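Local coordinates for spindle assembly checkpoint serine/threonine-protein kinase BUB1 (Saccharomyces cerevisiae, PDB 3ESL) that works in the spindle assembly checkpoint, delaying anaphase until chromosomes are bioriented, and phosphorylates serine and threonine residues of proteins, including BUB3 and itself, at residues N93-H96 and E97-T101; Y118-F121 and S122-L125; L124-A128 and Q129-E133; E133-V136 and L137-G141; L156-Y159 and E160-L163. All coordinates share one frame; numbering follows the deposited sequence.

The five contacts are local ones along four successive helices of the all-alpha N-terminal domain, which holds a TPR motif. Contact 1 is the first turns of helix 95-108, and contact 2 lies on helix 115-127. Contact 3 is the bend into helix 131-143, contact 4 lies within that helix, and contact 5 within helix 149-165. Contacts 2 and 4 lie about 8 Å apart between centres and touch through the Ser122 OG to Ala134 O pair, 2.8 Å apart. Contact 5 is joined to contact 3 by a salt bridge, Glu126 OE2 to Arg162 NE at 2.8 Å, and to contact 4 by another, Lys135 NZ to Glu160 OE2 at 2.9 Å. Contacts 1 and 5 do not touch.

Contact 1: residues N93-H96 and E97-T101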
# COMPACT_ATOMS: atom_id res chain seq x y z
N ASN A 93 6.54 -5.43 -10.80
CA ASN A 93 6.53 -6.20 -12.04
C ASN A 93 5.32 -7.14 -12.16
O ASN A 93 5.32 -8.06 -12.97
CB ASN A 93 7.84 -6.98 -12.18
CG ASN A 93 7.96 -8.12 -11.17
OD1 ASN A 93 7.38 -8.07 -10.08
ND2 ASN A 93 8.72 -9.15 -11.54
N ASN A 94 4.29 -6.92 -11.34
CA ASN A 94 3.15 -7.82 -11.29
C ASN A 94 1.85 -7.05 -11.13
O ASN A 94 1.44 -6.79 -10.00
CB ASN A 94 3.32 -8.82 -10.13
CG ASN A 94 2.33 -9.97 -10.18
OD1 ASN A 94 1.20 -9.85 -10.68
ND2 ASN A 94 2.75 -11.11 -9.64
N PHE A 95 1.21 -6.71 -12.25
CA PHE A 95 -0.02 -5.93 -12.21
C PHE A 95 -1.12 -6.63 -11.40
O PHE A 95 -1.79 -6.00 -10.59
CB PHE A 95 -0.57 -5.61 -13.61
CG PHE A 95 -1.97 -5.05 -13.59
CD1 PHE A 95 -2.19 -3.70 -13.30
CD2 PHE A 95 -3.07 -5.88 -13.77
CE1 PHE A 95 -3.48 -3.19 -13.25
CE2 PHE A 95 -4.37 -5.38 -13.72
CZ PHE A 95 -4.58 -4.02 -13.46
N HIS A 96 -1.31 -7.92 -11.65
CA HIS A 96 -2.42 -8.62 -11.00
C HIS A 96 -2.29 -8.66 -9.48
O HIS A 96 -3.28 -8.46 -8.78
CB HIS A 96 -2.64 -10.00 -11.60
CG HIS A 96 -3.29 -9.94 -12.95
ND1 HIS A 96 -4.59 -9.53 -13.13
CD2 HIS A 96 -2.80 -10.21 -14.18
CE1 HIS A 96 -4.88 -9.57 -14.41
NE2 HIS A 96 -3.82 -9.98 -15.08
N GLU A 97 -1.09 -8.92 -9.00
CA GLU A 97 -0.87 -8.93 -7.55
C GLU A 97 -0.95 -7.52 -6.98
O GLU A 97 -1.49 -7.34 -5.90
CB GLU A 97 0.45 -9.61 -7.20
CG GLU A 97 0.34 -11.14 -7.35
CD GLU A 97 -0.80 -11.72 -6.52
OE1 GLU A 97 -0.78 -11.53 -5.29
OE2 GLU A 97 -1.73 -12.34 -7.10
N SER A 98 -0.44 -6.53 -7.72
CA SER A 98 -0.62 -5.12 -7.31
C SER A 98 -2.10 -4.75 -7.21
O SER A 98 -2.55 -4.23 -6.17
CB SER A 98 0.09 -4.14 -8.26
OG SER A 98 1.50 -4.27 -8.15
N GLU A 99 -2.86 -5.01 -8.27
CA GLU A 99 -4.28 -4.69 -8.28
C GLU A 99 -5.02 -5.48 -7.18
O GLU A 99 -5.89 -4.93 -6.50
CB GLU A 99 -4.91 -4.95 -9.65
CG GLU A 99 -6.34 -4.46 -9.69
CD GLU A 99 -7.07 -4.80 -10.97
OE1 GLU A 99 -7.02 -5.97 -11.41
OE2 GLU A 99 -7.72 -3.88 -11.53
N ASN A 100 -4.66 -6.75 -7.01
CA ASN A 100 -5.30 -7.56 -5.98
C ASN A 100 -5.05 -7.03 -4.57
O ASN A 100 -5.90 -7.15 -3.70
CB ASN A 100 -4.85 -9.02 -6.08
CG ASN A 100 -5.47 -9.73 -7.27
OD1 ASN A 100 -6.39 -9.20 -7.92
ND2 ASN A 100 -4.98 -10.93 -7.56
N THR A 101 -3.87 -6.45 -4.37
CA THR A 101 -3.56 -5.82 -3.09
C THR A 101 -4.46 -4.61 -2.87
O THR A 101 -5.08 -4.50 -1.81
CB THR A 101 -2.06 -5.47 -2.97
OG1 THR A 101 -1.28 -6.65 -3.20
CG2 THR A 101 -1.73 -4.94 -1.56
O HOH W 1 -6.16 -8.45 -10.69
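From Asn94 to Asn100 the backbone turns into helix 95-108, with Ser98 N, Glu99 N and Asn100 N bonded to Asn94 O, Phe95 O and His96 O. Asn94 is the N-cap. Its OD1 takes the N-H of Glu97 at 3.0 Å. The bond is nearly straight (168°), but the donor stands above the carbonyl plane of the amide, not on a lone pair. CG of Asn94 lies opposite its own N (chi1 -168°), which brings the amide over the first turn. There it runs alongside Glu97, and Asn94 ND2 comes 3.3 Å from Glu97 CG. Replacing Asn94 with alanine would probably leave Glu97 N without its capping acceptor and weaken the start of the helix. The carboxylate of Glu97 turns elsewhere, to the backbone N of Phe193.

One turn on, Glu99 CB sits over a face of the Phe95 ring, a CH-pi contact with 4.2 Å from CB to the ring centroid. The Glu99 carboxylate lies by the ring rim, with CD 3.6 Å from Phe95 CZ and its plane 53° from the ring. Its OE2 forms a salt bridge with Arg185. A water lies in the plane of the His96 ring at its edge, 3.1 Å from His96 ND1. It can donate to Glu99 OE1 and to Asn100 OD1, 2.9 Å from the latter, though more acceptors are in reach than it has protons. The Ser98 side chain touches Leu124 of helix 115-127. The arrangement is a classic asparagine N-cap, here opening one helix of the TPR-like helical array.

Contact 2: residues Y118-F121 and S122-L125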
# COMPACT_ATOMS: atom_id res chain seq x y z
N TYR A 118 -6.83 6.40 -3.46
CA TYR A 118 -7.44 6.53 -4.79
C TYR A 118 -6.44 7.03 -5.82
O TYR A 118 -6.45 6.55 -6.96
CB TYR A 118 -8.66 7.43 -4.71
CG TYR A 118 -9.71 6.85 -3.81
CD1 TYR A 118 -10.66 5.94 -4.30
CD2 TYR A 118 -9.75 7.18 -2.46
CE1 TYR A 118 -11.61 5.38 -3.44
CE2 TYR A 118 -10.69 6.63 -1.61
CZ TYR A 118 -11.62 5.74 -2.10
OH TYR A 118 -12.55 5.20 -1.25
N GLU A 119 -5.58 7.96 -5.42
CA GLU A 119 -4.53 8.47 -6.33
C GLU A 119 -3.59 7.36 -6.82
O GLU A 119 -3.32 7.24 -8.02
CB GLU A 119 -3.73 9.59 -5.66
CG GLU A 119 -4.56 10.85 -5.43
CD GLU A 119 -3.87 11.89 -4.55
OE1 GLU A 119 -3.09 11.50 -3.65
OE2 GLU A 119 -4.13 13.10 -4.76
N GLU A 120 -3.11 6.55 -5.88
CA GLU A 120 -2.19 5.47 -6.21
C GLU A 120 -2.85 4.33 -6.99
O GLU A 120 -2.27 3.81 -7.94
CB GLU A 120 -1.50 4.95 -4.94
CG GLU A 120 -0.57 6.00 -4.29
CD GLU A 120 0.67 6.31 -5.13
OE1 GLU A 120 1.17 5.43 -5.85
OE2 GLU A 120 1.14 7.47 -5.06
N PHE A 121 -4.06 3.95 -6.58
CA PHE A 121 -4.81 2.88 -7.24
C PHE A 121 -5.12 3.35 -8.68
O PHE A 121 -4.92 2.61 -9.65
CB PHE A 121 -6.07 2.58 -6.44
CG PHE A 121 -6.77 1.28 -6.81
CD1 PHE A 121 -6.34 0.49 -7.87
CD2 PHE A 121 -7.89 0.88 -6.09
CE1 PHE A 121 -7.00 -0.70 -8.20
CE2 PHE A 121 -8.58 -0.30 -6.42
CZ PHE A 121 -8.13 -1.09 -7.47
N SER A 122 -5.56 4.60 -8.81
CA SER A 122 -5.83 5.16 -10.14
C SER A 122 -4.57 5.14 -11.02
O SER A 122 -4.65 4.80 -12.21
CB SER A 122 -6.39 6.58 -10.04
OG SER A 122 -6.55 7.15 -11.34
N LYS A 123 -3.43 5.51 -10.44
CA LYS A 123 -2.15 5.50 -11.16
C LYS A 123 -1.84 4.09 -11.67
O LYS A 123 -1.41 3.93 -12.82
CB LYS A 123 -1.01 6.03 -10.28
CG LYS A 123 0.35 6.11 -11.00
CD LYS A 123 1.47 6.58 -10.06
CE LYS A 123 2.00 5.45 -9.16
NZ LYS A 123 2.78 4.41 -9.91
N LEU A 124 -2.08 3.07 -10.84
CA LEU A 124 -1.85 1.69 -11.29
C LEU A 124 -2.70 1.37 -12.52
O LEU A 124 -2.18 0.83 -13.52
CB LEU A 124 -2.13 0.69 -10.15
CG LEU A 124 -1.93 -0.78 -10.50
CD1 LEU A 124 -0.46 -1.15 -10.50
CD2 LEU A 124 -2.71 -1.69 -9.56
N LEU A 125 -3.99 1.69 -12.46
CA LEU A 125 -4.91 1.41 -13.55
C LEU A 125 -4.53 2.24 -14.77
O LEU A 125 -4.58 1.73 -15.89
CB LEU A 125 -6.35 1.70 -13.15
CG LEU A 125 -6.95 0.84 -12.05
CD1 LEU A 125 -8.42 1.18 -11.85
CD2 LEU A 125 -6.76 -0.65 -12.36
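Glu120 and Lys123 meet on one side of helix 115-127, and Phe121 and Leu125 on another, in a regular alpha-helix of the TPR-like domain. The backbone gives four i to i+4 bonds. Ser122 N, Lys123 N, Leu124 N and Leu125 N donate to the carbonyls of Tyr118, Glu119, Glu120 and Phe121.

Phe121 and Leu125 make the apolar contact. A chi1 of -165° sets the Phe121 ring beside its own carbonyl carbon and carries it along the helix toward Leu125. The two side chains slant across each other, with Phe121 CE1 4.1 Å from Leu125 CG. Other helices add to the packing: the Phe121 ring stacks with Phe102 and touches Leu137 and Leu186, while Leu124 meets Ser98 and Glu99.

Among the polar groups, Ser122 OG bonds to Ala134 O of helix 131-143, Glu119 reaches Arg151 and Ser155, and Tyr118 OH reaches Thr112 O and Asn144.

Glu120 and Lys123 form a near pair of opposite charges. They run side by side, pointing the same way. Their charged atoms, Glu120 OE1 and Lys123 NZ, are 4.5 Å apart, too far for a salt bridge. The lysine chain bends at its last two torsions, and it is Lys123 CE that lies closest, 3.4 Å from Glu120 OE1.

Contact 3: residues L124-A128 and Q129-E133; sequences LLENA and QFFLE
A Schellman motif ends helix 115-127 and hands the chain to helix 131-143. Gln129 has positive phi (67°). Two bonds run back into the last turn: Gln129 N to Glu126 O at 2.8 Å, and Phe130 N to Leu125 O, also 2.8 Å. The first reaches Glu126 O from above its carbonyl plane. Phe130 then takes the N-cap position of the next helix and centres an inverse gamma turn.

The Gln129 side chain folds back over the bend. Its NE2 donates to Asn127 O at 2.9 Å, an almost straight bond (164°) with the acceptor close to the amide plane. The chain turns sharply at chi2 (115°), which lays the amide beside the Ala128 backbone. Apolar groups also meet across the bend. Ala128 CB lies 3.8 Å from Phe130 CD2, and Leu125 CB meets Phe130 CB at 4.1 Å. Leu125 CD1 also touches Glu133 CB, the side chains crossing at about a right angle. Phe131 CE1 comes 3.5 Å from Glu126 O.

Outside the bend, Arg185 makes a cation-pi contact with Phe130, and Glu133 pairs with Arg181. The chemistry implies a tight turn: three carbonyls of the ending helix, at Leu125, Glu126 and Asn127, each gain an N-H donor from the two residues that follow Ala128.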
# COMPACT_ATOMS: atom_id res chain seq x y z
N LEU A 124 -2.08 3.07 -10.84
CA LEU A 124 -1.85 1.69 -11.29
C LEU A 124 -2.70 1.37 -12.52
O LEU A 124 -2.18 0.83 -13.52
CB LEU A 124 -2.13 0.69 -10.15
CG LEU A 124 -1.93 -0.78 -10.50
CD1 LEU A 124 -0.46 -1.15 -10.50
CD2 LEU A 124 -2.71 -1.69 -9.56
N LEU A 125 -3.99 1.69 -12.46
CA LEU A 125 -4.91 1.41 -13.55
C LEU A 125 -4.53 2.24 -14.77
O LEU A 125 -4.58 1.73 -15.89
CB LEU A 125 -6.35 1.70 -13.15
CG LEU A 125 -6.95 0.84 -12.05
CD1 LEU A 125 -8.42 1.18 -11.85
CD2 LEU A 125 -6.76 -0.65 -12.36
N GLU A 126 -4.14 3.49 -14.54
CA GLU A 126 -3.71 4.37 -15.65
C GLU A 126 -2.53 3.77 -16.43
O GLU A 126 -2.57 3.67 -17.67
CB GLU A 126 -3.38 5.78 -15.14
CG GLU A 126 -2.64 6.64 -16.19
CD GLU A 126 -2.33 8.05 -15.73
OE1 GLU A 126 -2.46 8.36 -14.51
OE2 GLU A 126 -1.95 8.86 -16.60
N ASN A 127 -1.48 3.39 -15.70
CA ASN A 127 -0.30 2.77 -16.29
C ASN A 127 -0.62 1.46 -17.01
O ASN A 127 0.01 1.13 -18.02
CB ASN A 127 0.80 2.55 -15.24
CG ASN A 127 1.37 3.86 -14.70
OD1 ASN A 127 1.34 4.89 -15.37
ND2 ASN A 127 1.91 3.81 -13.49
N ALA A 128 -1.62 0.74 -16.51
CA ALA A 128 -2.08 -0.50 -17.15
C ALA A 128 -3.04 -0.20 -18.29
O ALA A 128 -3.60 -1.13 -18.88
CB ALA A 128 -2.75 -1.41 -16.13
N GLN A 129 -3.25 1.08 -18.58
CA GLN A 129 -4.12 1.52 -19.67
C GLN A 129 -5.61 1.21 -19.48
O GLN A 129 -6.37 1.08 -20.44
CB GLN A 129 -3.60 1.01 -21.04
CG GLN A 129 -2.11 1.16 -21.24
CD GLN A 129 -1.42 -0.17 -21.35
OE1 GLN A 129 -1.72 -0.95 -22.25
NE2 GLN A 129 -0.46 -0.42 -20.47
N PHE A 130 -6.04 1.08 -18.22
CA PHE A 130 -7.46 1.08 -17.91
C PHE A 130 -7.83 2.54 -17.69
O PHE A 130 -8.12 2.97 -16.57
CB PHE A 130 -7.78 0.23 -16.66
CG PHE A 130 -7.63 -1.26 -16.87
CD1 PHE A 130 -8.58 -1.98 -17.61
CD2 PHE A 130 -6.54 -1.94 -16.34
CE1 PHE A 130 -8.43 -3.36 -17.79
CE2 PHE A 130 -6.38 -3.31 -16.52
CZ PHE A 130 -7.33 -4.02 -17.24
N PHE A 131 -7.81 3.31 -18.78
CA PHE A 131 -7.83 4.77 -18.68
C PHE A 131 -9.09 5.33 -18.02
O PHE A 131 -9.01 6.16 -17.11
CB PHE A 131 -7.56 5.42 -20.05
CG PHE A 131 -6.15 5.20 -20.55
CD1 PHE A 131 -5.07 5.76 -19.88
CD2 PHE A 131 -5.92 4.44 -21.69
CE1 PHE A 131 -3.77 5.55 -20.33
CE2 PHE A 131 -4.62 4.23 -22.16
CZ PHE A 131 -3.54 4.78 -21.48
N LEU A 132 -10.25 4.87 -18.47
CA LEU A 132 -11.50 5.43 -17.97
C LEU A 132 -11.89 4.88 -16.59
O LEU A 132 -12.52 5.57 -15.79
CB LEU A 132 -12.63 5.31 -19.01
CG LEU A 132 -12.32 6.02 -20.35
CD1 LEU A 132 -13.38 5.73 -21.40
CD2 LEU A 132 -12.09 7.52 -20.19
N GLU A 133 -11.47 3.64 -16.31
CA GLU A 133 -11.63 3.08 -14.97
C GLU A 133 -10.82 3.89 -13.95
O GLU A 133 -11.30 4.14 -12.83
CB GLU A 133 -11.20 1.61 -14.93
CG GLU A 133 -12.13 0.67 -15.71
CD GLU A 133 -11.69 0.45 -17.16
OE1 GLU A 133 -10.97 1.30 -17.74
OE2 GLU A 133 -12.07 -0.60 -17.72

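Contact 4: residues E133-V136 and L137-G141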
# COMPACT_ATOMS: atom_id res chain seq x y z
N GLU A 133 -11.47 3.64 -16.31
CA GLU A 133 -11.63 3.08 -14.97
C GLU A 133 -10.82 3.89 -13.95
O GLU A 133 -11.30 4.14 -12.83
CB GLU A 133 -11.20 1.61 -14.93
CG GLU A 133 -12.13 0.67 -15.71
CD GLU A 133 -11.69 0.45 -17.16
OE1 GLU A 133 -10.97 1.30 -17.74
OE2 GLU A 133 -12.07 -0.60 -17.72
N ALA A 134 -9.61 4.30 -14.35
CA ALA A 134 -8.75 5.11 -13.49
C ALA A 134 -9.39 6.45 -13.14
O ALA A 134 -9.26 6.93 -12.01
CB ALA A 134 -7.38 5.32 -14.13
N LYS A 135 -10.10 7.05 -14.10
CA LYS A 135 -10.80 8.32 -13.85
C LYS A 135 -11.94 8.09 -12.86
O LYS A 135 -12.09 8.85 -11.91
CB LYS A 135 -11.33 8.93 -15.17
CG LYS A 135 -12.25 10.13 -14.99
CD LYS A 135 -12.55 10.78 -16.34
CE LYS A 135 -13.49 11.96 -16.18
NZ LYS A 135 -13.28 12.94 -17.27
N VAL A 136 -12.72 7.03 -13.07
CA VAL A 136 -13.87 6.74 -12.22
C VAL A 136 -13.42 6.50 -10.78
O VAL A 136 -14.10 6.89 -9.83
CB VAL A 136 -14.68 5.54 -12.75
CG1 VAL A 136 -15.82 5.18 -11.80
CG2 VAL A 136 -15.24 5.85 -14.14
N LEU A 137 -12.26 5.87 -10.63
CA LEU A 137 -11.71 5.62 -9.30
C LEU A 137 -11.41 6.92 -8.55
O LEU A 137 -11.69 7.03 -7.35
CB LEU A 137 -10.46 4.76 -9.41
CG LEU A 137 -9.93 4.08 -8.16
CD1 LEU A 137 -11.04 3.37 -7.38
CD2 LEU A 137 -8.85 3.12 -8.63
N LEU A 138 -10.87 7.92 -9.25
CA LEU A 138 -10.64 9.23 -8.61
C LEU A 138 -11.96 9.87 -8.21
O LEU A 138 -12.10 10.40 -7.10
CB LEU A 138 -9.84 10.16 -9.52
CG LEU A 138 -8.40 9.75 -9.81
CD1 LEU A 138 -7.81 10.61 -10.92
CD2 LEU A 138 -7.52 9.81 -8.54
N GLU A 139 -12.95 9.79 -9.09
CA GLU A 139 -14.28 10.32 -8.80
C GLU A 139 -14.95 9.58 -7.62
O GLU A 139 -15.69 10.18 -6.85
CB GLU A 139 -15.16 10.27 -10.05
CG GLU A 139 -14.58 11.05 -11.21
CD GLU A 139 -15.39 10.91 -12.49
OE1 GLU A 139 -16.05 9.86 -12.68
OE2 GLU A 139 -15.36 11.85 -13.31
N LEU A 140 -14.66 8.29 -7.49
CA LEU A 140 -15.17 7.49 -6.37
C LEU A 140 -14.58 7.98 -5.04
O LEU A 140 -15.28 8.04 -4.03
CB LEU A 140 -14.87 6.00 -6.57
CG LEU A 140 -15.34 5.01 -5.50
CD1 LEU A 140 -16.87 5.01 -5.32
CD2 LEU A 140 -14.85 3.60 -5.82
N GLY A 141 -13.29 8.30 -5.06
CA GLY A 141 -12.63 8.87 -3.88
C GLY A 141 -13.32 10.14 -3.42
O GLY A 141 -13.59 10.30 -2.23
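Leu137 N is bonded to Glu133 O at 3.0 Å within helix 131-143, and its CB rests between the carbonyls of Glu133 and Ala134. Leu138 N makes a weak bond to Ala134 O, at 3.3 Å. These two leucines face different helices: Leu137 packs on Leu125 of helix 115-127, and Leu138 reaches Leu152 and Leu156 of helix 149-165.

Glu139 carries the side-chain contact. Its N donates to Lys135 O in the carbonyl plane, in a fairly straight bond (165°). Its CG sits beside its own N (chi1 -58°). That torsion, with the chain extended beyond CG, points the carboxylate back along the helix toward Lys135, whose chain is also extended. The two slant over each other, with Glu139 OE2 3.4 Å from Lys135 CE. The ammonium itself is farther off, Lys135 NZ being 4.6 Å from Glu139 OE2. Leu140 N bonds to Val136 O at 2.8 Å, and its side chain touches Leu186 of helix 177-186.

The lysine thus spends its charge on another helix, in a salt bridge with Glu160. Glu139 lies beside its methylene chain and probably adds some electrostatic attraction without a direct charge contact.

Contact 5: residues L156-Y159 and E160-L163; sequences LSNY and EDRL
Residues 156-163 form two turns of helix 149-165, in which the N atoms of Glu160, Asp161, Arg162 and Leu163 donate to the carbonyls four residues earlier. Tyr159 is the hub of the side chains. With chi1 at -175° the ring leaves the backbone on the side away from N and swings along the helix past Arg162 and Leu163. Leu163 CD2 sits over one ring face, a CH-pi contact 4.2 Å from the centroid. The other methyl, Leu163 CD1, reaches farther along the ring and lies 3.5 Å from Tyr159 CZ.

Arg162 crosses the ring at about a right angle. Its NE lies at the ring edge, in plane, and Arg162 NH2 is 3.4 Å from Tyr159 CD1. Ring and guanidinium planes are 39° apart. The guanidinium folds back so that one face covers Tyr159 CA. A leucine in place of Tyr159 has no ring or hydroxyl, which would probably leave Phe131 O without this donor and open a gap beside Leu163 and Arg162.

Several polar ends reach earlier helices. Tyr159 OH bonds to Phe131 O, and Arg162 pairs with Glu126 of helix 115-127. Leu156 packs on Glu139, and the Tyr159 side chain on Ala134, so this face of helix 149-165 lies against helix 131-143.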
# COMPACT_ATOMS: atom_id res chain seq x y z
N LEU A 156 -7.21 14.63 -10.28
CA LEU A 156 -8.19 14.33 -11.30
C LEU A 156 -8.05 15.30 -12.48
O LEU A 156 -8.04 14.87 -13.64
CB LEU A 156 -9.60 14.40 -10.70
CG LEU A 156 -10.84 14.15 -11.57
CD1 LEU A 156 -10.76 12.84 -12.37
CD2 LEU A 156 -12.08 14.17 -10.70
N SER A 157 -7.90 16.58 -12.17
CA SER A 157 -7.70 17.61 -13.20
C SER A 157 -6.46 17.33 -14.05
O SER A 157 -6.52 17.37 -15.28
CB SER A 157 -7.62 19.01 -12.58
OG SER A 157 -7.55 20.01 -13.60
N ASN A 158 -5.34 17.02 -13.39
CA ASN A 158 -4.10 16.69 -14.10
C ASN A 158 -4.25 15.44 -14.96
O ASN A 158 -3.67 15.35 -16.04
CB ASN A 158 -2.93 16.52 -13.12
CG ASN A 158 -2.62 17.79 -12.35
OD1 ASN A 158 -3.07 18.88 -12.70
ND2 ASN A 158 -1.84 17.66 -11.28
N TYR A 159 -5.03 14.48 -14.47
CA TYR A 159 -5.28 13.25 -15.22
C TYR A 159 -6.10 13.51 -16.48
O TYR A 159 -5.81 12.94 -17.55
CB TYR A 159 -5.97 12.20 -14.34
CG TYR A 159 -6.12 10.87 -15.05
CD1 TYR A 159 -5.08 10.36 -15.82
CD2 TYR A 159 -7.31 10.14 -14.95
CE1 TYR A 159 -5.21 9.14 -16.48
CE2 TYR A 159 -7.45 8.92 -15.61
CZ TYR A 159 -6.39 8.44 -16.37
OH TYR A 159 -6.51 7.23 -17.03
N GLU A 160 -7.11 14.36 -16.37
CA GLU A 160 -7.89 14.76 -17.54
C GLU A 160 -7.03 15.44 -18.61
O GLU A 160 -7.28 15.29 -19.80
CB GLU A 160 -9.09 15.61 -17.13
CG GLU A 160 -10.13 14.81 -16.35
CD GLU A 160 -11.27 15.64 -15.80
OE1 GLU A 160 -11.10 16.87 -15.62
OE2 GLU A 160 -12.34 15.06 -15.52
N ASP A 161 -5.99 16.17 -18.17
CA ASP A 161 -5.02 16.78 -19.08
C ASP A 161 -4.19 15.72 -19.79
O ASP A 161 -3.85 15.88 -20.97
CB ASP A 161 -4.08 17.72 -18.32
CG ASP A 161 -4.77 18.96 -17.81
OD1 ASP A 161 -5.83 19.34 -18.37
OD2 ASP A 161 -4.25 19.56 -16.84
N ARG A 162 -3.84 14.65 -19.08
CA ARG A 162 -3.10 13.54 -19.68
C ARG A 162 -3.99 12.77 -20.66
O ARG A 162 -3.51 12.32 -21.70
CB ARG A 162 -2.52 12.61 -18.61
CG ARG A 162 -1.47 13.29 -17.73
CD ARG A 162 -0.61 12.28 -16.95
NE ARG A 162 -1.38 11.52 -15.96
CZ ARG A 162 -1.72 11.97 -14.75
NH1 ARG A 162 -1.39 13.19 -14.36
NH2 ARG A 162 -2.41 11.18 -13.93
N LEU A 163 -5.27 12.64 -20.31
CA LEU A 163 -6.25 11.97 -21.16
C LEU A 163 -6.42 12.68 -22.50
O LEU A 163 -6.46 12.04 -23.56
CB LEU A 163 -7.60 11.86 -20.44
CG LEU A 163 -8.12 10.49 -19.95
CD1 LEU A 163 -7.02 9.46 -19.68
CD2 LEU A 163 -9.03 10.65 -18.75